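Local coordinates for putative extracellular solute-binding protein (Bordetella bronchiseptica, PDB 4P56) that binds both (R)- and (S)-mandelate in the periplasm and probably delivers them to a TRAP transporter of the inner membrane, at residues 78-83 / 136-141; 85-90 / 238-243. One frame throughout, in Å; residues are numbered along the deposited sequence.

Interaction 1. Residues 78-83 / 136-141; sequences DAVRDG and KGVRLL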
ATOM      1  N   ASP A  78      16.519   1.958   4.320  1.00 10.86           N
ATOM      2  CA  ASP A  78      17.907   2.226   4.699  1.00 11.31           C
ATOM      3  C   ASP A  78      18.644   3.126   3.680  1.00 10.91           C
ATOM      4  O   ASP A  78      19.513   3.908   4.073  1.00 11.99           O
ATOM      5  CB  ASP A  78      18.682   0.920   4.900  1.00 12.68           C
ATOM      6  CG  ASP A  78      18.278   0.194   6.184  1.00 19.56           C
ATOM      7  OD1 ASP A  78      17.811   0.871   7.115  1.00 23.04           O
ATOM      8  OD2 ASP A  78      18.395  -1.044   6.243  1.00 23.71           O
ATOM      9  N   ALA A  79      18.323   3.002   2.395  1.00 10.18           N
ATOM     10  CA  ALA A  79      18.950   3.874   1.387  1.00 12.65           C
ATOM     11  C   ALA A  79      18.705   5.320   1.766  1.00 13.80           C
ATOM     12  O   ALA A  79      19.620   6.157   1.692  1.00 10.42           O
ATOM     13  CB  ALA A  79      18.431   3.591   0.009  1.00  9.85           C
ATOM     14  N   VAL A  80      17.490   5.618   2.218  1.00  9.51           N
ATOM     15  CA  VAL A  80      17.188   6.989   2.652  1.00  9.44           C
ATOM     16  C   VAL A  80      17.895   7.338   3.966  1.00 10.72           C
ATOM     17  O   VAL A  80      18.558   8.392   4.070  1.00 10.44           O
ATOM     18  CB  VAL A  80      15.641   7.245   2.713  1.00  8.89           C
ATOM     19  CG1 VAL A  80      15.324   8.545   3.421  1.00 10.24           C
ATOM     20  CG2 VAL A  80      15.093   7.262   1.312  1.00 11.25           C
ATOM     21  N   ARG A  81      17.797   6.437   4.950  1.00 10.35           N
ATOM     22  CA  ARG A  81      18.368   6.681   6.246  1.00 11.10           C
ATOM     23  C   ARG A  81      19.873   6.895   6.131  1.00 11.81           C
ATOM     24  O   ARG A  81      20.433   7.767   6.787  1.00 12.40           O
ATOM     25  CB  ARG A  81      18.067   5.507   7.187  1.00 14.11           C
ATOM     26  CG  ARG A  81      18.431   5.777   8.653  1.00 21.85           C
ATOM     27  CD  ARG A  81      18.002   4.570   9.505  1.00 26.45           C
ATOM     28  NE  ARG A  81      18.486   3.338   8.884  1.00 38.27           N
ATOM     29  CZ  ARG A  81      19.775   3.011   8.772  1.00 41.99           C
ATOM     30  NH1 ARG A  81      20.718   3.806   9.259  1.00 58.55           N
ATOM     31  NH2 ARG A  81      20.136   1.880   8.192  1.00 32.84           N
ATOM     32  N   ASP A  82      20.512   6.130   5.251  1.00 14.23           N
ATOM     33  CA  ASP A  82      21.965   6.177   5.095  1.00 17.63           C
ATOM     34  C   ASP A  82      22.415   7.303   4.168  1.00 15.44           C
ATOM     35  O   ASP A  82      23.602   7.532   3.983  1.00 16.15           O
ATOM     36  CB  ASP A  82      22.469   4.843   4.534  1.00 19.49           C
ATOM     37  CG  ASP A  82      22.214   3.666   5.475  1.00 22.59           C
ATOM     38  OD1 ASP A  82      21.923   3.893   6.664  1.00 18.88           O
ATOM     39  OD2 ASP A  82      22.293   2.509   5.011  1.00 22.03           O
ATOM     40  N   GLY A  83      21.480   7.999   3.539  1.00 11.85           N
ATOM     41  CA  GLY A  83      21.845   9.143   2.714  1.00 13.60           C
ATOM     42  C   GLY A  83      22.255   8.809   1.279  1.00 17.86           C
ATOM     43  O   GLY A  83      22.816   9.651   0.566  1.00 18.71           O
ATOM     44  N   LYS A 136      11.676   5.444  12.576  1.00  9.42           N
ATOM     45  CA  LYS A 136      12.855   6.017  13.207  1.00 12.22           C
ATOM     46  C   LYS A 136      13.952   6.240  12.176  1.00 10.33           C
ATOM     47  O   LYS A 136      14.214   5.363  11.353  1.00 14.50           O
ATOM     48  CB  LYS A 136      13.382   5.067  14.285  1.00 11.81           C
ATOM     49  CG  LYS A 136      14.598   5.587  15.024  1.00 16.93           C
ATOM     50  CD  LYS A 136      15.103   4.573  16.058  1.00 25.18           C
ATOM     51  CE  LYS A 136      16.126   5.218  16.991  1.00 26.63           C
ATOM     52  NZ  LYS A 136      16.657   4.215  17.936  1.00 24.94           N
ATOM     53  N   GLY A 137      14.596   7.401  12.242  1.00 15.83           N
ATOM     54  CA  GLY A 137      15.818   7.643  11.493  1.00 18.05           C
ATOM     55  C   GLY A 137      15.627   8.349  10.156  1.00 17.62           C
ATOM     56  O   GLY A 137      16.607   8.727   9.521  1.00 12.27           O
ATOM     57  N   VAL A 138      14.380   8.529   9.732  1.00 10.08           N
ATOM     58  CA  VAL A 138      14.064   9.312   8.530  1.00  9.94           C
ATOM     59  C   VAL A 138      12.905  10.263   8.868  1.00  9.78           C
ATOM     60  O   VAL A 138      12.256  10.130   9.926  1.00 10.13           O
ATOM     61  CB  VAL A 138      13.639   8.436   7.330  1.00  9.37           C
ATOM     62  CG1 VAL A 138      14.753   7.414   6.966  1.00 11.08           C
ATOM     63  CG2 VAL A 138      12.328   7.712   7.626  1.00 10.34           C
ATOM     64  N   ARG A 139      12.647  11.245   8.014  1.00 10.27           N
ATOM     65  CA  ARG A 139      11.460  12.071   8.216  1.00 10.18           C
ATOM     66  C   ARG A 139      10.320  11.474   7.451  1.00  9.52           C
ATOM     67  O   ARG A 139      10.439  11.193   6.264  1.00  9.71           O
ATOM     68  CB  ARG A 139      11.664  13.520   7.794  1.00 12.01           C
ATOM     69  CG  ARG A 139      10.353  14.300   7.794  1.00 14.16           C
ATOM     70  CD  ARG A 139      10.524  15.751   7.367  1.00 15.28           C
ATOM     71  NE  ARG A 139      11.010  16.548   8.487  1.00 23.19           N
ATOM     72  CZ  ARG A 139      10.241  17.189   9.361  1.00 26.45           C
ATOM     73  NH1 ARG A 139       8.915  17.188   9.250  1.00 15.26           N
ATOM     74  NH2 ARG A 139      10.814  17.865  10.345  1.00 25.81           N
ATOM     75  N   LEU A 140       9.216  11.219   8.153  1.00  8.86           N
ATOM     76  CA  LEU A 140       8.014  10.697   7.513  1.00  8.53           C
ATOM     77  C   LEU A 140       7.222  11.869   6.942  1.00  8.64           C
ATOM     78  O   LEU A 140       6.758  12.726   7.675  1.00  9.80           O
ATOM     79  CB  LEU A 140       7.154   9.943   8.532  1.00  8.08           C
ATOM     80  CG  LEU A 140       5.816   9.381   8.048  1.00  9.71           C
ATOM     81  CD1 LEU A 140       5.986   8.371   6.924  1.00  7.21           C
ATOM     82  CD2 LEU A 140       5.026   8.772   9.214  1.00 15.00           C
ATOM     83  N   LEU A 141       7.057  11.895   5.632  1.00  8.78           N
ATOM     84  CA  LEU A 141       6.302  12.978   4.999  1.00  9.39           C
ATOM     85  C   LEU A 141       4.800  12.621   4.925  1.00 11.85           C
ATOM     86  O   LEU A 141       3.940  13.470   5.139  1.00 10.58           O
ATOM     87  CB  LEU A 141       6.849  13.280   3.608  1.00  9.45           C
ATOM     88  CG  LEU A 141       8.227  13.916   3.556  1.00 10.50           C
ATOM     89  CD1 LEU A 141       8.688  14.049   2.106  1.00 13.97           C
ATOM     90  CD2 LEU A 141       8.279  15.321   4.261  1.00 10.71           C
TER

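Interaction 2. Residues 85-90 / 238-243; sequences VDVTFV and HAVIIN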
ATOM      1  N   VAL A  85      20.099   8.054  -1.070  1.00 12.07           N
ATOM      2  CA  VAL A  85      19.143   8.857  -1.846  1.00 10.49           C
ATOM      3  C   VAL A  85      18.357   9.692  -0.877  1.00 12.52           C
ATOM      4  O   VAL A  85      18.328   9.394   0.327  1.00 15.10           O
ATOM      5  CB  VAL A  85      18.145   7.991  -2.681  1.00 14.41           C
ATOM      6  CG1 VAL A  85      18.912   7.149  -3.697  1.00 24.49           C
ATOM      7  CG2 VAL A  85      17.280   7.116  -1.780  1.00 12.63           C
ATOM      8  N   ASP A  86      17.704  10.741  -1.380  1.00 11.32           N
ATOM      9  CA  ASP A  86      17.063  11.699  -0.504  1.00  9.36           C
ATOM     10  C   ASP A  86      15.609  11.322  -0.169  1.00  8.88           C
ATOM     11  O   ASP A  86      15.170  11.551   0.957  1.00 10.19           O
ATOM     12  CB  ASP A  86      17.064  13.093  -1.129  1.00 11.09           C
ATOM     13  CG  ASP A  86      18.460  13.706  -1.208  1.00 14.58           C
ATOM     14  OD1 ASP A  86      19.194  13.652  -0.195  1.00 16.22           O
ATOM     15  OD2 ASP A  86      18.824  14.221  -2.293  1.00 11.16           O
ATOM     16  N   VAL A  87      14.892  10.764  -1.140  1.00  8.56           N
ATOM     17  CA  VAL A  87      13.465  10.508  -1.021  1.00  8.22           C
ATOM     18  C   VAL A  87      13.103   9.157  -1.621  1.00  7.95           C
ATOM     19  O   VAL A  87      13.658   8.743  -2.631  1.00  9.43           O
ATOM     20  CB  VAL A  87      12.655  11.606  -1.758  1.00  8.30           C
ATOM     21  CG1 VAL A  87      11.157  11.316  -1.748  1.00  8.29           C
ATOM     22  CG2 VAL A  87      12.988  12.993  -1.145  1.00 10.73           C
ATOM     23  N   THR A  88      12.184   8.451  -0.978  1.00  8.15           N
ATOM     24  CA  THR A  88      11.620   7.285  -1.607  1.00 11.90           C
ATOM     25  C   THR A  88      10.256   6.956  -1.033  1.00 10.76           C
ATOM     26  O   THR A  88       9.767   7.661  -0.167  1.00  8.14           O
ATOM     27  CB  THR A  88      12.529   6.050  -1.449  1.00  8.70           C
ATOM     28  OG1 THR A  88      12.138   5.087  -2.414  1.00  9.40           O
ATOM     29  CG2 THR A  88      12.387   5.463  -0.071  1.00  8.11           C
ATOM     30  N   PHE A  89       9.669   5.872  -1.537  1.00  7.74           N
ATOM     31  CA  PHE A  89       8.478   5.275  -0.917  1.00  8.52           C
ATOM     32  C   PHE A  89       8.782   3.844  -0.499  1.00 10.89           C
ATOM     33  O   PHE A  89       9.583   3.155  -1.145  1.00  9.02           O
ATOM     34  CB  PHE A  89       7.289   5.296  -1.873  1.00  7.32           C
ATOM     35  CG  PHE A  89       7.547   4.583  -3.163  1.00  7.67           C
ATOM     36  CD1 PHE A  89       8.253   5.192  -4.185  1.00 10.40           C
ATOM     37  CD2 PHE A  89       7.083   3.297  -3.354  1.00 11.07           C
ATOM     38  CE1 PHE A  89       8.511   4.529  -5.389  1.00  9.38           C
ATOM     39  CE2 PHE A  89       7.334   2.622  -4.565  1.00 13.68           C
ATOM     40  CZ  PHE A  89       8.026   3.239  -5.572  1.00 11.55           C
ATOM     41  N   VAL A  90       8.169   3.404   0.595  1.00  9.66           N
ATOM     42  CA  VAL A  90       8.427   2.061   1.098  1.00  7.22           C
ATOM     43  C   VAL A  90       7.102   1.422   1.430  1.00  7.84           C
ATOM     44  O   VAL A  90       6.184   2.109   1.866  1.00  8.17           O
ATOM     45  CB  VAL A  90       9.312   2.083   2.378  1.00  7.46           C
ATOM     46  CG1 VAL A  90      10.707   2.586   2.069  1.00 13.12           C
ATOM     47  CG2 VAL A  90       8.670   2.923   3.472  1.00  8.66           C
ATOM     48  N   HIS A 238       1.823   2.530   2.094  1.00  7.66           N
ATOM     49  CA  HIS A 238       3.189   2.904   1.852  1.00  7.29           C
ATOM     50  C   HIS A 238       3.494   4.200   2.578  1.00  8.50           C
ATOM     51  O   HIS A 238       2.594   4.987   2.865  1.00  8.51           O
ATOM     52  CB  HIS A 238       3.406   3.144   0.351  1.00  6.99           C
ATOM     53  CG  HIS A 238       3.283   1.924  -0.492  1.00  7.47           C
ATOM     54  ND1 HIS A 238       3.398   1.974  -1.866  1.00  7.60           N
ATOM     55  CD2 HIS A 238       3.013   0.631  -0.183  1.00  8.09           C
ATOM     56  CE1 HIS A 238       3.238   0.759  -2.363  1.00 10.81           C
ATOM     57  NE2 HIS A 238       2.999  -0.072  -1.360  1.00  8.55           N
ATOM     58  N   ALA A 239       4.769   4.442   2.835  1.00  6.99           N
ATOM     59  CA  ALA A 239       5.204   5.711   3.420  1.00  6.88           C
ATOM     60  C   ALA A 239       6.087   6.464   2.434  1.00  9.80           C
ATOM     61  O   ALA A 239       6.917   5.868   1.774  1.00  6.61           O
ATOM     62  CB  ALA A 239       5.965   5.463   4.714  1.00  7.52           C
ATOM     63  N   VAL A 240       5.921   7.787   2.348  1.00  6.51           N
ATOM     64  CA  VAL A 240       6.899   8.597   1.637  1.00  7.64           C
ATOM     65  C   VAL A 240       7.831   9.255   2.696  1.00  8.86           C
ATOM     66  O   VAL A 240       7.365   9.904   3.644  1.00 10.50           O
ATOM     67  CB  VAL A 240       6.205   9.645   0.770  1.00  6.21           C
ATOM     68  CG1 VAL A 240       7.243  10.570   0.141  1.00 14.11           C
ATOM     69  CG2 VAL A 240       5.381   8.961  -0.300  1.00  7.18           C
ATOM     70  N   ILE A 241       9.137   9.071   2.525  1.00  6.84           N
ATOM     71  CA  ILE A 241      10.129   9.452   3.509  1.00  8.65           C
ATOM     72  C   ILE A 241      11.247  10.305   2.884  1.00  8.42           C
ATOM     73  O   ILE A 241      11.499  10.237   1.673  1.00  7.87           O
ATOM     74  CB  ILE A 241      10.734   8.196   4.213  1.00  8.09           C
ATOM     75  CG1 ILE A 241      11.323   7.234   3.207  1.00  8.23           C
ATOM     76  CG2 ILE A 241       9.635   7.407   4.993  1.00  8.57           C
ATOM     77  CD1 ILE A 241      12.147   6.125   3.807  1.00  9.15           C
ATOM     78  N   ILE A 242      11.890  11.125   3.721  1.00  8.59           N
ATOM     79  CA  ILE A 242      13.012  11.936   3.285  1.00  8.81           C
ATOM     80  C   ILE A 242      14.128  11.899   4.303  1.00 11.13           C
ATOM     81  O   ILE A 242      13.917  11.813   5.519  1.00 10.25           O
ATOM     82  CB  ILE A 242      12.567  13.403   2.961  1.00  8.64           C
ATOM     83  CG1 ILE A 242      13.732  14.188   2.380  1.00  9.27           C
ATOM     84  CG2 ILE A 242      11.994  14.083   4.206  1.00  8.82           C
ATOM     85  CD1 ILE A 242      13.298  15.516   1.710  1.00 13.20           C
ATOM     86  N   ASN A 243      15.341  11.900   3.785  1.00 10.59           N
ATOM     87  CA  ASN A 243      16.507  11.896   4.625  1.00 11.86           C
ATOM     88  C   ASN A 243      16.500  13.182   5.465  1.00 12.26           C
ATOM     89  O   ASN A 243      16.190  14.273   4.949  1.00 11.89           O
ATOM     90  CB  ASN A 243      17.744  11.868   3.737  1.00 12.74           C
ATOM     91  CG  ASN A 243      19.024  12.046   4.536  1.00 14.32           C
ATOM     92  OD1 ASN A 243      19.461  13.168   4.734  1.00 14.88           O
ATOM     93  ND2 ASN A 243      19.593  10.951   5.024  1.00 15.21           N
TER

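Interaction 1. Residues 78-83 / 136-141
Val-80 and Arg-81, in the last turn of helix 76-81, pack on Val-138, in the segment that leads into strand 139-145. The apolar part is a meeting of methyl groups. CG1 of Val-80 lies 3.8 Å from CG1 of Val-138, and the two side chains cross at about a right angle. Val-80 can reach across because its CG1 is trans to its own backbone N (chi1 168°). The same Val-138 CG1 also rests against the backbone of the helix, 3.8 Å from CA of Arg-81. Ile-241 of strand 237-242 touches both valines. The helix end thus lies over the face of the three-stranded antiparallel sheet that carries Ile-241 and Thr-88. It closes with a Schellman motif, in which Gly-83 N bonds to Val-80 O.

The second kind of contact is aliphatic chain against backbone. CG of Arg-81 passes 3.6 Å from the carbonyl O of Gly-137. The chain then bends at chi3 (49°) and turns its guanidinium back along the helix. NE and NH2 both grip OD1 of Asp-78, approaching from one face of the carboxylate, with NH2 to OD1 at 2.8 Å. NH1 forms a salt bridge to OD1 of Asp-82 at 2.9 Å.

Interaction 2. Residues 85-90 / 238-243
Val-87 CG2 sits 3.8 Å from CG1 of Ile-242, and the two side chains meet at a slant. Phe-89 and Val-240 share this face, which helix 40-56 covers. On the other face, CG2 of Thr-88 lies alongside CG1 of Ile-241 at 3.9 Å. Ile-241 CG1 is folded between its backbone N and carbonyl carbon (chi1 56°), which brings CD1 over to Thr-88 and Val-90. Val-90 CG2 meets CB of Ala-239 at 3.9 Å.

Strands 87-91 and 237-242 run antiparallel between these faces, with Val-87 opposite Ile-242 and Phe-89 opposite Val-240 as non-hydrogen-bonded pairs. Thr-88 and Ile-241 exchange two backbone bonds; Ile-241 N to Thr-88 O is 3.1 Å and nearly straight (170°). Val-90 and Ala-239 exchange two more, with Ala-239 N to Val-90 O at 2.9 Å.

At one end Asn-243 N bonds to Asp-86 O at 2.9 Å. The Asn-243 side chain caps the next helix through Ala-246 N and also reaches Val-80 O. At the other end His-238 lies beside Phe-89, with ND1 bonded to Tyr-144, and touches the bound mandelate. Backbone pairing fixes the strand up to Ala-239; Tyr-144 and, weakly, Asp-236 hold the His-238 ring, consistent with a firm wall for the pocket.

From the N terminus, helix 76-81 comes first and is followed, after a short turn, by strand 87-91. Residues 136-141 follow, at the start of strand 139-145, and close the loop of interaction 1 back to the helix. The chain then runs on to strand 237-242, which closes the longer loop of interaction 2. The segments alternate, so the two loops cross and neither nests in the other. Strand 237-242 lies between strands 87-91 and 139-145, and Leu-141 N probably bonds to Val-240 O. Val-80 CG2 packs on Thr-88 CG2 at 3.5 Å, joining the helix to the sheet. Interaction 1 ties the helix to the segment entering strand 139-145, and interaction 2 joins strand 87-91 to the central strand.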